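Local coordinates for glutathione reductase (Bartonella henselae, PDB 3O0H), which catalyses the NADPH-dependent reduction of glutathione disulfide to glutathione, working as an FAD-containing flavoenzyme built from two identical subunits, at residues G46-R51 against N347-T352; F85-G90 against P397-L402; G433-L438 against P460-E465. All coordinates share one frame; numbering follows the deposited sequence.

Contact 1: G46-R51 against N347-T352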
ATOM      1  N   GLY B  46      20.032 -11.600 -26.684  1.00 17.80           N
ATOM      2  CA  GLY B  46      20.568 -12.963 -26.739  1.00 18.68           C
ATOM      3  C   GLY B  46      19.457 -13.952 -26.936  1.00 20.58           C
ATOM      4  O   GLY B  46      19.587 -14.894 -27.729  1.00 19.76           O
ATOM      5  N   ALA B  47      18.337 -13.715 -26.260  1.00 20.21           N
ATOM      6  CA  ALA B  47      17.172 -14.586 -26.415  1.00 22.91           C
ATOM      7  C   ALA B  47      16.610 -14.515 -27.828  1.00 24.62           C
ATOM      8  O   ALA B  47      16.023 -15.486 -28.291  1.00 24.98           O
ATOM      9  CB  ALA B  47      16.062 -14.250 -25.357  1.00 22.49           C
ATOM     10  N   LEU B  48      16.787 -13.377 -28.511  1.00 24.04           N
ATOM     11  CA  LEU B  48      16.422 -13.287 -29.918  1.00 25.25           C
ATOM     12  C   LEU B  48      17.376 -14.044 -30.839  1.00 26.12           C
ATOM     13  O   LEU B  48      17.180 -14.058 -32.035  1.00 26.45           O
ATOM     14  CB  LEU B  48      16.358 -11.853 -30.423  1.00 24.32           C
ATOM     15  CG  LEU B  48      15.328 -10.917 -29.814  1.00 25.01           C
ATOM     16  CD1 LEU B  48      15.594  -9.547 -30.438  1.00 25.37           C
ATOM     17  CD2 LEU B  48      13.906 -11.374 -30.076  1.00 28.88           C
ATOM     18  N   GLY B  49      18.405 -14.671 -30.287  1.00 26.04           N
ATOM     19  CA  GLY B  49      19.306 -15.466 -31.098  1.00 27.04           C
ATOM     20  C   GLY B  49      20.491 -14.669 -31.607  1.00 25.77           C
ATOM     21  O   GLY B  49      21.228 -15.156 -32.439  1.00 26.50           O
ATOM     22  N   LYS B  50      20.672 -13.438 -31.146  1.00 24.57           N
ATOM     23  CA  LYS B  50      21.875 -12.656 -31.570  1.00 23.34           C
ATOM     24  C   LYS B  50      23.089 -13.127 -30.771  1.00 22.53           C
ATOM     25  O   LYS B  50      22.944 -13.709 -29.693  1.00 20.97           O
ATOM     26  CB  LYS B  50      21.691 -11.165 -31.334  1.00 22.12           C
ATOM     27  CG  LYS B  50      20.485 -10.556 -32.013  1.00 27.15           C
ATOM     28  CD  LYS B  50      20.534 -10.702 -33.515  1.00 31.16           C
ATOM     29  CE  LYS B  50      19.267 -10.176 -34.139  1.00 36.24           C
ATOM     30  NZ  LYS B  50      19.307 -10.381 -35.615  1.00 37.99           N
ATOM     31  N   ARG B  51      24.269 -12.923 -31.339  1.00 21.50           N
ATOM     32  CA  ARG B  51      25.528 -13.184 -30.647  1.00 21.65           C
ATOM     33  C   ARG B  51      25.894 -11.912 -29.876  1.00 18.74           C
ATOM     34  O   ARG B  51      26.128 -10.863 -30.454  1.00 17.85           O
ATOM     35  CB  ARG B  51      26.612 -13.570 -31.652  1.00 23.00           C
ATOM     36  CG  ARG B  51      26.163 -14.679 -32.591  1.00 29.16           C
ATOM     37  CD  ARG B  51      27.160 -14.969 -33.727  1.00 35.56           C
ATOM     38  NE  ARG B  51      27.507 -13.751 -34.460  1.00 38.63           N
ATOM     39  CZ  ARG B  51      28.731 -13.223 -34.532  1.00 42.00           C
ATOM     40  NH1 ARG B  51      29.768 -13.841 -33.965  1.00 45.57           N
ATOM     41  NH2 ARG B  51      28.929 -12.084 -35.210  1.00 40.38           N
ATOM     42  N   ASN B 347      13.643  -1.112 -31.188  1.00 25.48           N
ATOM     43  CA  ASN B 347      14.143  -0.275 -32.297  1.00 25.14           C
ATOM     44  C   ASN B 347      15.305  -0.872 -33.095  1.00 25.59           C
ATOM     45  O   ASN B 347      15.346  -0.794 -34.331  1.00 25.30           O
ATOM     46  CB  ASN B 347      14.566   1.086 -31.724  1.00 24.55           C
ATOM     47  CG  ASN B 347      13.371   1.971 -31.435  1.00 26.27           C
ATOM     48  OD1 ASN B 347      12.512   2.095 -32.271  1.00 33.70           O
ATOM     49  ND2 ASN B 347      13.312   2.565 -30.259  1.00 28.32           N
ATOM     50  N   ALA B 348      16.265  -1.464 -32.393  1.00 23.99           N
ATOM     51  CA  ALA B 348      17.499  -1.911 -33.046  1.00 24.76           C
ATOM     52  C   ALA B 348      17.251  -3.154 -33.881  1.00 27.09           C
ATOM     53  O   ALA B 348      17.861  -3.332 -34.937  1.00 27.06           O
ATOM     54  CB  ALA B 348      18.540  -2.203 -32.013  1.00 23.07           C
ATOM     55  N   PHE B 349      16.368  -4.007 -33.387  1.00 28.57           N
ATOM     56  CA  PHE B 349      16.135  -5.303 -34.008  1.00 32.14           C
ATOM     57  C   PHE B 349      14.744  -5.456 -34.664  1.00 35.53           C
ATOM     58  O   PHE B 349      14.429  -6.516 -35.226  1.00 37.88           O
ATOM     59  CB  PHE B 349      16.382  -6.385 -32.953  1.00 32.28           C
ATOM     60  CG  PHE B 349      17.755  -6.319 -32.353  1.00 28.28           C
ATOM     61  CD1 PHE B 349      18.871  -6.549 -33.143  1.00 30.30           C
ATOM     62  CD2 PHE B 349      17.934  -5.989 -31.021  1.00 28.68           C
ATOM     63  CE1 PHE B 349      20.167  -6.474 -32.614  1.00 27.21           C
ATOM     64  CE2 PHE B 349      19.221  -5.900 -30.459  1.00 27.61           C
ATOM     65  CZ  PHE B 349      20.344  -6.138 -31.273  1.00 27.55           C
ATOM     66  N   GLU B 350      13.912  -4.420 -34.623  1.00 36.56           N
ATOM     67  CA  GLU B 350      12.582  -4.502 -35.275  1.00 40.01           C
ATOM     68  C   GLU B 350      12.249  -3.222 -36.068  1.00 40.78           C
ATOM     69  O   GLU B 350      12.972  -2.211 -36.020  1.00 38.20           O
ATOM     70  CB  GLU B 350      11.492  -4.824 -34.240  1.00 41.02           C
ATOM     71  CG  GLU B 350      11.532  -6.263 -33.686  1.00 44.82           C
ATOM     72  CD  GLU B 350      11.371  -6.355 -32.164  1.00 47.25           C
ATOM     73  OE1 GLU B 350      10.418  -5.746 -31.601  1.00 47.92           O
ATOM     74  OE2 GLU B 350      12.218  -7.043 -31.522  1.00 51.62           O
ATOM     75  N   ASN B 351      11.167  -3.302 -36.836  1.00 44.45           N
ATOM     76  CA  ASN B 351      10.610  -2.155 -37.538  1.00 46.56           C
ATOM     77  C   ASN B 351       9.403  -1.623 -36.756  1.00 48.06           C
ATOM     78  O   ASN B 351       8.252  -1.834 -37.128  1.00 51.07           O
ATOM     79  CB  ASN B 351      10.185  -2.538 -38.962  1.00 48.34           C
ATOM     80  CG  ASN B 351       9.638  -1.352 -39.729  1.00 49.18           C
ATOM     81  OD1 ASN B 351       9.907  -0.205 -39.363  1.00 42.11           O
ATOM     82  ND2 ASN B 351       8.865  -1.612 -40.793  1.00 47.84           N
ATOM     83  N   THR B 352       9.675  -0.911 -35.682  1.00 48.21           N
ATOM     84  CA  THR B 352       8.639  -0.577 -34.712  1.00 49.48           C
ATOM     85  C   THR B 352       9.265   0.292 -33.686  1.00 47.57           C
ATOM     86  O   THR B 352       9.775  -0.229 -32.694  1.00 46.66           O
ATOM     87  CB  THR B 352       8.069  -1.852 -33.986  1.00 50.41           C
ATOM     88  OG1 THR B 352       7.288  -1.473 -32.834  1.00 51.09           O
ATOM     89  CG2 THR B 352       9.196  -2.774 -33.524  1.00 49.56           C
TER
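Leu48 and Lys50 meet Phe349 in an apolar contact between the turn just after helix 36-47 and the last residue of helix 334-349, at the surface of the domain that binds FAD. The buried surface, 154 Å² summed over both sides, is small, and the backbones stay well apart: the nearest CA atoms, those of Leu48 and Phe349, are separated by 9.0 Å. Side chains therefore bridge the gap. Leu48 reaches over with one branch, its CD1 lying 4.1 Å from Phe349 CB, so that it meets the root of the aromatic side chain more than the ring. The same methyl comes within 4.3 Å of Glu350 OE2, a loose approach by a carboxylate whose side chain turns that way. Lys50 uses its aliphatic chain instead. A bend at chi2 (-60°) swings the outer carbons along the ring, where CE sits 3.8 Å from Phe349 CD1 and CG 4.1 Å from Phe349 CE1; the two side chains run past each other in opposite senses.

Helix 36-47 is the first helix of a Rossmann-type unit, connecting strand 27-32 to strand 52-55 of the parallel sheet, and the turn between strand 27-32 and helix carries a GxGxxG pattern (Gly33, Gly35, Gly38), consistent with FAD binding through backbone amides. The chain leaves this helix through a Schellman motif: Gly49 takes a positive phi of 92°, and its N donates to Gly46 O at 2.8 Å. That turn separates the two contacting residues and leads into Arg51, whose backbone N bonds to Asp28 OD2 on strand 27-32. On the opposing helix, Ala348 CB lies 3.9 Å above one face of the Phe349 ring, offset toward its rim, and Lys157 also touches the Phe349 side chain.

Contact 2: F85-G90 against P397-L402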
ATOM      1  N   PHE B  85       8.444  -1.669  17.099  1.00 19.79           N
ATOM      2  CA  PHE B  85       8.243  -2.242  18.429  1.00 19.84           C
ATOM      3  C   PHE B  85       7.620  -1.284  19.413  1.00 19.46           C
ATOM      4  O   PHE B  85       6.781  -1.695  20.224  1.00 18.78           O
ATOM      5  CB  PHE B  85       9.542  -2.729  19.061  1.00 20.46           C
ATOM      6  CG  PHE B  85      10.276  -3.756  18.238  1.00 21.67           C
ATOM      7  CD1 PHE B  85       9.634  -4.491  17.244  1.00 23.91           C
ATOM      8  CD2 PHE B  85      11.601  -3.992  18.481  1.00 26.83           C
ATOM      9  CE1 PHE B  85      10.332  -5.446  16.498  1.00 24.89           C
ATOM     10  CE2 PHE B  85      12.312  -4.924  17.738  1.00 30.32           C
ATOM     11  CZ  PHE B  85      11.668  -5.660  16.750  1.00 27.31           C
ATOM     12  N   SER B  86       7.998  -0.016  19.343  1.00 19.06           N
ATOM     13  CA  SER B  86       7.467   0.940  20.301  1.00 20.50           C
ATOM     14  C   SER B  86       5.961   1.171  20.055  1.00 19.75           C
ATOM     15  O   SER B  86       5.222   1.402  20.989  1.00 19.89           O
ATOM     16  CB  SER B  86       8.288   2.237  20.302  1.00 21.00           C
ATOM     17  OG  SER B  86       7.940   3.072  19.237  1.00 25.07           O
ATOM     18  N   LYS B  87       5.496   1.012  18.816  1.00 18.62           N
ATOM     19  CA  LYS B  87       4.064   1.048  18.553  1.00 19.12           C
ATOM     20  C   LYS B  87       3.279  -0.149  19.109  1.00 18.94           C
ATOM     21  O   LYS B  87       2.060  -0.061  19.260  1.00 18.67           O
ATOM     22  CB  LYS B  87       3.775   1.189  17.062  1.00 20.59           C
ATOM     23  CG  LYS B  87       4.257   2.557  16.515  1.00 23.43           C
ATOM     24  CD  LYS B  87       3.921   2.710  15.065  1.00 28.20           C
ATOM     25  CE  LYS B  87       4.853   3.692  14.390  1.00 30.92           C
ATOM     26  NZ  LYS B  87       5.060   3.288  12.991  1.00 34.24           N
ATOM     27  N   SER B  88       3.953  -1.249  19.398  1.00 17.10           N
ATOM     28  CA  SER B  88       3.262  -2.440  19.860  1.00 17.87           C
ATOM     29  C   SER B  88       2.777  -2.306  21.290  1.00 17.30           C
ATOM     30  O   SER B  88       1.855  -3.005  21.680  1.00 16.74           O
ATOM     31  CB  SER B  88       4.193  -3.662  19.758  1.00 17.77           C
ATOM     32  OG  SER B  88       5.092  -3.664  20.846  1.00 18.10           O
ATOM     33  N   ILE B  89       3.383  -1.407  22.068  1.00 17.18           N
ATOM     34  CA  ILE B  89       3.015  -1.200  23.480  1.00 18.86           C
ATOM     35  C   ILE B  89       1.534  -0.824  23.666  1.00 19.49           C
ATOM     36  O   ILE B  89       0.838  -1.358  24.534  1.00 20.06           O
ATOM     37  CB  ILE B  89       3.960  -0.158  24.178  1.00 18.69           C
ATOM     38  CG1 ILE B  89       5.424  -0.655  24.050  1.00 19.84           C
ATOM     39  CG2 ILE B  89       3.581   0.025  25.659  1.00 22.09           C
ATOM     40  CD1 ILE B  89       6.439   0.208  24.691  1.00 22.88           C
ATOM     41  N   GLY B  90       1.059   0.105  22.850  1.00 20.38           N
ATOM     42  CA  GLY B  90      -0.332   0.517  22.960  1.00 20.94           C
ATOM     43  C   GLY B  90      -1.317  -0.612  22.689  1.00 20.67           C
ATOM     44  O   GLY B  90      -2.437  -0.560  23.122  1.00 21.71           O
ATOM     45  N   PRO B 397      -3.293   7.887  11.266  1.00 25.78           N
ATOM     46  CA  PRO B 397      -3.832   6.562  10.988  1.00 26.55           C
ATOM     47  C   PRO B 397      -4.337   5.853  12.250  1.00 28.47           C
ATOM     48  O   PRO B 397      -3.822   6.076  13.364  1.00 27.90           O
ATOM     49  CB  PRO B 397      -2.637   5.805  10.424  1.00 26.86           C
ATOM     50  CG  PRO B 397      -1.709   6.812   9.966  1.00 25.02           C
ATOM     51  CD  PRO B 397      -1.930   8.045  10.745  1.00 24.95           C
ATOM     52  N   MET B 398      -5.341   5.012  12.067  1.00 29.44           N
ATOM     53  CA  MET B 398      -5.966   4.333  13.181  1.00 31.87           C
ATOM     54  C   MET B 398      -4.948   3.637  14.111  1.00 32.64           C
ATOM     55  O   MET B 398      -5.062   3.712  15.314  1.00 32.53           O
ATOM     56  CB  MET B 398      -6.951   3.303  12.655  1.00 34.60           C
ATOM     57  CG  MET B 398      -7.722   2.600  13.746  1.00 36.89           C
ATOM     58  SD  MET B 398      -8.689   1.211  13.100  1.00 41.29           S
ATOM     59  CE  MET B 398      -9.855   2.106  12.082  1.00 39.28           C
ATOM     60  N   ARG B 399      -3.950   2.986  13.517  1.00 32.65           N
ATOM     61  CA  ARG B 399      -2.930   2.279  14.266  1.00 34.19           C
ATOM     62  C   ARG B 399      -2.153   3.183  15.230  1.00 32.41           C
ATOM     63  O   ARG B 399      -1.725   2.743  16.295  1.00 33.19           O
ATOM     64  CB  ARG B 399      -1.965   1.603  13.304  1.00 35.02           C
ATOM     65  CG  ARG B 399      -0.975   0.697  14.015  1.00 41.24           C
ATOM     66  CD  ARG B 399      -0.372  -0.326  13.060  1.00 46.92           C
ATOM     67  NE  ARG B 399       0.730   0.209  12.250  1.00 48.34           N
ATOM     68  CZ  ARG B 399       1.988  -0.247  12.279  1.00 51.38           C
ATOM     69  NH1 ARG B 399       2.915   0.295  11.499  1.00 51.98           N
ATOM     70  NH2 ARG B 399       2.332  -1.241  13.074  1.00 54.22           N
ATOM     71  N   ASN B 400      -1.975   4.448  14.863  1.00 29.87           N
ATOM     72  CA  ASN B 400      -1.221   5.369  15.704  1.00 29.51           C
ATOM     73  C   ASN B 400      -2.047   5.908  16.858  1.00 31.43           C
ATOM     74  O   ASN B 400      -1.489   6.200  17.898  1.00 33.48           O
ATOM     75  CB  ASN B 400      -0.591   6.486  14.886  1.00 27.89           C
ATOM     76  CG  ASN B 400       0.366   5.958  13.840  1.00 27.03           C
ATOM     77  OD1 ASN B 400       0.799   4.807  13.901  1.00 30.54           O
ATOM     78  ND2 ASN B 400       0.712   6.789  12.896  1.00 23.79           N
ATOM     79  N   VAL B 401      -3.368   5.977  16.691  1.00 32.85           N
ATOM     80  CA  VAL B 401      -4.298   6.243  17.795  1.00 35.30           C
ATOM     81  C   VAL B 401      -3.937   5.492  19.054  1.00 37.48           C
ATOM     82  O   VAL B 401      -3.658   6.123  20.068  1.00 39.18           O
ATOM     83  CB  VAL B 401      -5.767   5.878  17.446  1.00 37.58           C
ATOM     84  N   LEU B 402      -3.934   4.157  19.000  1.00 37.99           N
ATOM     85  CA  LEU B 402      -3.607   3.323  20.163  1.00 40.28           C
ATOM     86  C   LEU B 402      -2.144   3.422  20.610  1.00 40.50           C
ATOM     87  O   LEU B 402      -1.833   3.408  21.818  1.00 42.04           O
ATOM     88  CB  LEU B 402      -3.961   1.844  19.909  1.00 41.94           C
ATOM     89  CG  LEU B 402      -5.244   1.349  20.598  1.00 44.53           C
ATOM     90  CD1 LEU B 402      -6.435   2.191  20.183  1.00 43.06           C
ATOM     91  CD2 LEU B 402      -5.503  -0.131  20.328  1.00 45.14           C
TER
HETATM   92  O   HOH W   1      -3.075   2.316  24.000  1.00 24.74           O
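Gly90 and Leu402 make the backbone part of this contact, with CA atoms 5.1 Å apart. Gly90 CA lies 3.5 Å from Leu402 O in a CH...O contact, with 147° at the hydrogen. One water ties the same two residues together, donating to Leu402 O at 2.7 Å and to Gly90 O at 3.1 Å.

Side-chain contact centres on Lys87, whose aliphatic part meets polar groups. Its CD passes over one face of the Arg399 guanidinium and stands 3.9 Å from Asn400 OD1, the lysine and arginine chains crossing at about a right angle. Asn400 ND2 is hydrogen-bonded to Glu407 O, and that residue's carboxylate also takes Lys87 NZ. Helix 69-88, which begins at Cys69 of the Cys64-Cys69 disulfide, is thereby joined at its far end to helix 398-403 of the dimerisation domain.

The charged ends bring Lys87 NZ within 4.0 Å of Arg399 NH1, a like-charge approach that nearby acids should offset: Glu407 for Lys87, Glu84 and Glu430 for Arg399, all salt bridges. A bend at chi3 (81°) turns the guanidinium toward helix 69-88. From the second subunit, Tyr81 packs on Lys87 and Tyr77 on Arg399, while the Phe85 rings of the two subunits stack.

Contact 3: G433-L438 against P460-E465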
ATOM      1  N   GLY B 433       5.366   5.185  -0.950  1.00 13.85           N
ATOM      2  CA  GLY B 433       5.798   4.720  -2.265  1.00 13.11           C
ATOM      3  C   GLY B 433       4.837   3.760  -2.953  1.00 12.95           C
ATOM      4  O   GLY B 433       4.587   3.890  -4.171  1.00 13.80           O
ATOM      5  N   GLU B 434       4.378   2.747  -2.217  1.00 13.58           N
ATOM      6  CA  GLU B 434       3.352   1.819  -2.718  1.00 13.76           C
ATOM      7  C   GLU B 434       2.108   2.592  -3.144  1.00 13.34           C
ATOM      8  O   GLU B 434       1.565   2.410  -4.255  1.00 13.22           O
ATOM      9  CB  GLU B 434       2.953   0.795  -1.658  1.00 15.09           C
ATOM     10  CG  GLU B 434       4.026  -0.089  -1.120  1.00 18.17           C
ATOM     11  CD  GLU B 434       4.532  -1.088  -2.152  1.00 19.73           C
ATOM     12  OE1 GLU B 434       3.856  -1.233  -3.196  1.00 20.15           O
ATOM     13  OE2 GLU B 434       5.591  -1.716  -1.890  1.00 17.33           O
ATOM     14  N   ILE B 435       1.659   3.486  -2.279  1.00 10.90           N
ATOM     15  CA  ILE B 435       0.442   4.234  -2.561  1.00 11.64           C
ATOM     16  C   ILE B 435       0.578   5.096  -3.794  1.00 10.85           C
ATOM     17  O   ILE B 435      -0.315   5.126  -4.639  1.00 11.78           O
ATOM     18  CB  ILE B 435       0.023   5.099  -1.361  1.00 12.12           C
ATOM     19  CG1 ILE B 435      -0.388   4.193  -0.202  1.00 11.90           C
ATOM     20  CG2 ILE B 435      -1.065   6.096  -1.771  1.00 13.09           C
ATOM     21  CD1 ILE B 435      -0.508   4.935   1.169  1.00 13.18           C
ATOM     22  N   ALA B 436       1.692   5.799  -3.907  1.00 10.77           N
ATOM     23  CA  ALA B 436       1.921   6.655  -5.058  1.00 10.03           C
ATOM     24  C   ALA B 436       2.035   5.854  -6.365  1.00 10.67           C
ATOM     25  O   ALA B 436       1.475   6.268  -7.421  1.00 10.51           O
ATOM     26  CB  ALA B 436       3.166   7.538  -4.818  1.00 11.09           C
ATOM     27  N   GLN B 437       2.712   4.693  -6.338  1.00  9.78           N
ATOM     28  CA  GLN B 437       2.769   3.837  -7.528  1.00 10.35           C
ATOM     29  C   GLN B 437       1.367   3.612  -8.095  1.00 10.25           C
ATOM     30  O   GLN B 437       1.129   3.673  -9.320  1.00  9.65           O
ATOM     31  CB  GLN B 437       3.373   2.470  -7.195  1.00 11.49           C
ATOM     32  CG  GLN B 437       3.194   1.383  -8.299  1.00 11.50           C
ATOM     33  CD  GLN B 437       4.133   1.619  -9.489  1.00 11.27           C
ATOM     34  OE1 GLN B 437       5.168   0.985  -9.606  1.00 11.82           O
ATOM     35  NE2 GLN B 437       3.774   2.567 -10.351  1.00 11.87           N
ATOM     36  N   LEU B 438       0.429   3.323  -7.199  1.00 10.36           N
ATOM     37  CA  LEU B 438      -0.910   2.943  -7.591  1.00 11.16           C
ATOM     38  C   LEU B 438      -1.721   4.118  -8.061  1.00 10.58           C
ATOM     39  O   LEU B 438      -2.438   4.025  -9.050  1.00 11.57           O
ATOM     40  CB  LEU B 438      -1.609   2.188  -6.430  1.00 11.40           C
ATOM     41  CG  LEU B 438      -0.861   0.878  -6.115  1.00 14.42           C
ATOM     42  CD1 LEU B 438      -1.291   0.361  -4.792  1.00 14.45           C
ATOM     43  CD2 LEU B 438      -1.086  -0.127  -7.224  1.00 16.09           C
ATOM     44  N   PRO B 460     -11.789  -0.491   7.145  1.00 19.17           N
ATOM     45  CA  PRO B 460     -10.971   0.655   7.446  1.00 19.70           C
ATOM     46  C   PRO B 460      -9.613   0.579   6.750  1.00 19.15           C
ATOM     47  O   PRO B 460      -8.885  -0.403   6.887  1.00 19.02           O
ATOM     48  CB  PRO B 460     -10.778   0.582   8.965  1.00 21.40           C
ATOM     49  CG  PRO B 460     -11.366  -0.748   9.439  1.00 22.00           C
ATOM     50  CD  PRO B 460     -11.651  -1.545   8.179  1.00 20.29           C
ATOM     51  N   THR B 461      -9.292   1.604   5.982  1.00 18.36           N
ATOM     52  CA  THR B 461      -7.973   1.726   5.385  1.00 18.66           C
ATOM     53  C   THR B 461      -7.502   3.171   5.516  1.00 18.97           C
ATOM     54  O   THR B 461      -8.283   4.054   5.866  1.00 20.59           O
ATOM     55  CB  THR B 461      -7.940   1.356   3.858  1.00 17.49           C
ATOM     56  OG1 THR B 461      -8.725   2.301   3.120  1.00 17.70           O
ATOM     57  CG2 THR B 461      -8.477  -0.058   3.576  1.00 18.02           C
ATOM     58  N   MET B 462      -6.241   3.403   5.190  1.00 18.09           N
ATOM     59  CA  MET B 462      -5.714   4.755   5.005  1.00 18.67           C
ATOM     60  C   MET B 462      -6.073   5.275   3.647  1.00 17.82           C
ATOM     61  O   MET B 462      -6.430   6.451   3.478  1.00 18.16           O
ATOM     62  CB  MET B 462      -4.181   4.727   5.153  1.00 19.35           C
ATOM     63  CG  MET B 462      -3.764   4.258   6.517  1.00 23.77           C
ATOM     64  SD  MET B 462      -1.980   4.422   6.871  1.00 29.66           S
ATOM     65  CE  MET B 462      -1.196   4.201   5.285  1.00 27.78           C
ATOM     66  N   SER B 463      -6.049   4.389   2.655  1.00 17.71           N
ATOM     67  CA  SER B 463      -6.263   4.818   1.280  1.00 16.76           C
ATOM     68  C   SER B 463      -7.660   5.348   0.983  1.00 17.23           C
ATOM     69  O   SER B 463      -7.831   6.138   0.039  1.00 15.16           O
ATOM     70  CB  SER B 463      -5.885   3.709   0.312  1.00 17.68           C
ATOM     71  OG  SER B 463      -4.476   3.529   0.371  1.00 19.59           O
ATOM     72  N   GLU B 464      -8.643   4.973   1.817  1.00 17.51           N
ATOM     73  CA  GLU B 464     -10.007   5.450   1.589  1.00 18.74           C
ATOM     74  C   GLU B 464     -10.129   6.975   1.677  1.00 19.82           C
ATOM     75  O   GLU B 464     -11.068   7.545   1.100  1.00 19.76           O
ATOM     76  CB  GLU B 464     -11.034   4.791   2.514  1.00 19.17           C
ATOM     77  CG  GLU B 464     -10.800   4.970   3.992  1.00 19.42           C
ATOM     78  CD  GLU B 464     -11.900   4.380   4.834  1.00 19.90           C
ATOM     79  OE1 GLU B 464     -11.592   3.764   5.862  1.00 20.34           O
ATOM     80  OE2 GLU B 464     -13.096   4.568   4.497  1.00 23.38           O
ATOM     81  N   GLU B 465      -9.204   7.634   2.377  1.00 19.63           N
ATOM     82  CA  GLU B 465      -9.226   9.109   2.436  1.00 20.84           C
ATOM     83  C   GLU B 465      -9.133   9.733   1.054  1.00 20.22           C
ATOM     84  O   GLU B 465      -9.666  10.815   0.847  1.00 21.65           O
ATOM     85  CB  GLU B 465      -8.108   9.638   3.336  1.00 21.31           C
ATOM     86  CG  GLU B 465      -8.234   9.137   4.778  1.00 22.85           C
ATOM     87  CD  GLU B 465      -9.602   9.460   5.382  1.00 29.59           C
ATOM     88  OE1 GLU B 465     -10.061  10.609   5.166  1.00 27.29           O
ATOM     89  OE2 GLU B 465     -10.226   8.565   6.017  1.00 29.75           O
TER
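Ser463 faces Ile435 of its own chain while its hydroxyl is hydrogen-bonded across the dimer interface, to Glu434 OE1 of the second subunit. Within the chain the contact is small, 88 Å² in all. Ile435 CG1 approaches Ser463 OG at 4.2 Å, a van der Waals meeting, and Ile435 CD1 touches Met462 CE at 4.2 Å, methyl to methyl. With CG1 anti to the carbonyl carbon (chi1 -67°), Ile435 extends this branch from helix 432-444 toward the loop. Met462 runs out straight through chi2 and turns at chi3 (-31°), which brings CE to the Ile435 methyl.

The loop carries the His-Pro-Thr-x-x-Glu sequence of this reductase family (His459 to Glu464), with a cis peptide before Pro460, which touches a bound FAD. Thr461 and Glu464 bind reciprocally: Glu464 N donates to Thr461 OG1 at 3.0 Å, an ST motif, and Thr461 N donates to Glu464 OE1 at 3.2 Å. The second bond is nearly straight at the hydrogen (168°), yet the donor lies above the carboxylate plane. Glu464 OE1 also bonds to His459 ND1, so two partners grip this oxygen. Helix 432-444 is likewise engaged with the second subunit, Glu434 OE2 bonding to Met462 N and Gln437 OE1 to Val458 N of that other chain.

In the fold
Followed from the N terminus, the chain opens contact 1 at 46-51 and contact 2 at 85-90, closes contact 1 at 347-352 and contact 2 only at 397-402; the two long loops therefore cross. Contact 3 comes afterwards in series, closing a short loop between 433-438 and 460-465. Contact 1 joins parts of the FAD-binding region, contact 2 ties the helix that starts at Cys69 of the disulfide to the dimerisation domain, and contact 3 stays within that domain. Centres of contacts 1 and 2 lie 54 Å apart, on opposite sides of the chain's centre. Contacts 2 and 3 touch through Met398 CE and Pro460 CB at 3.6 Å, and both reach the second subunit.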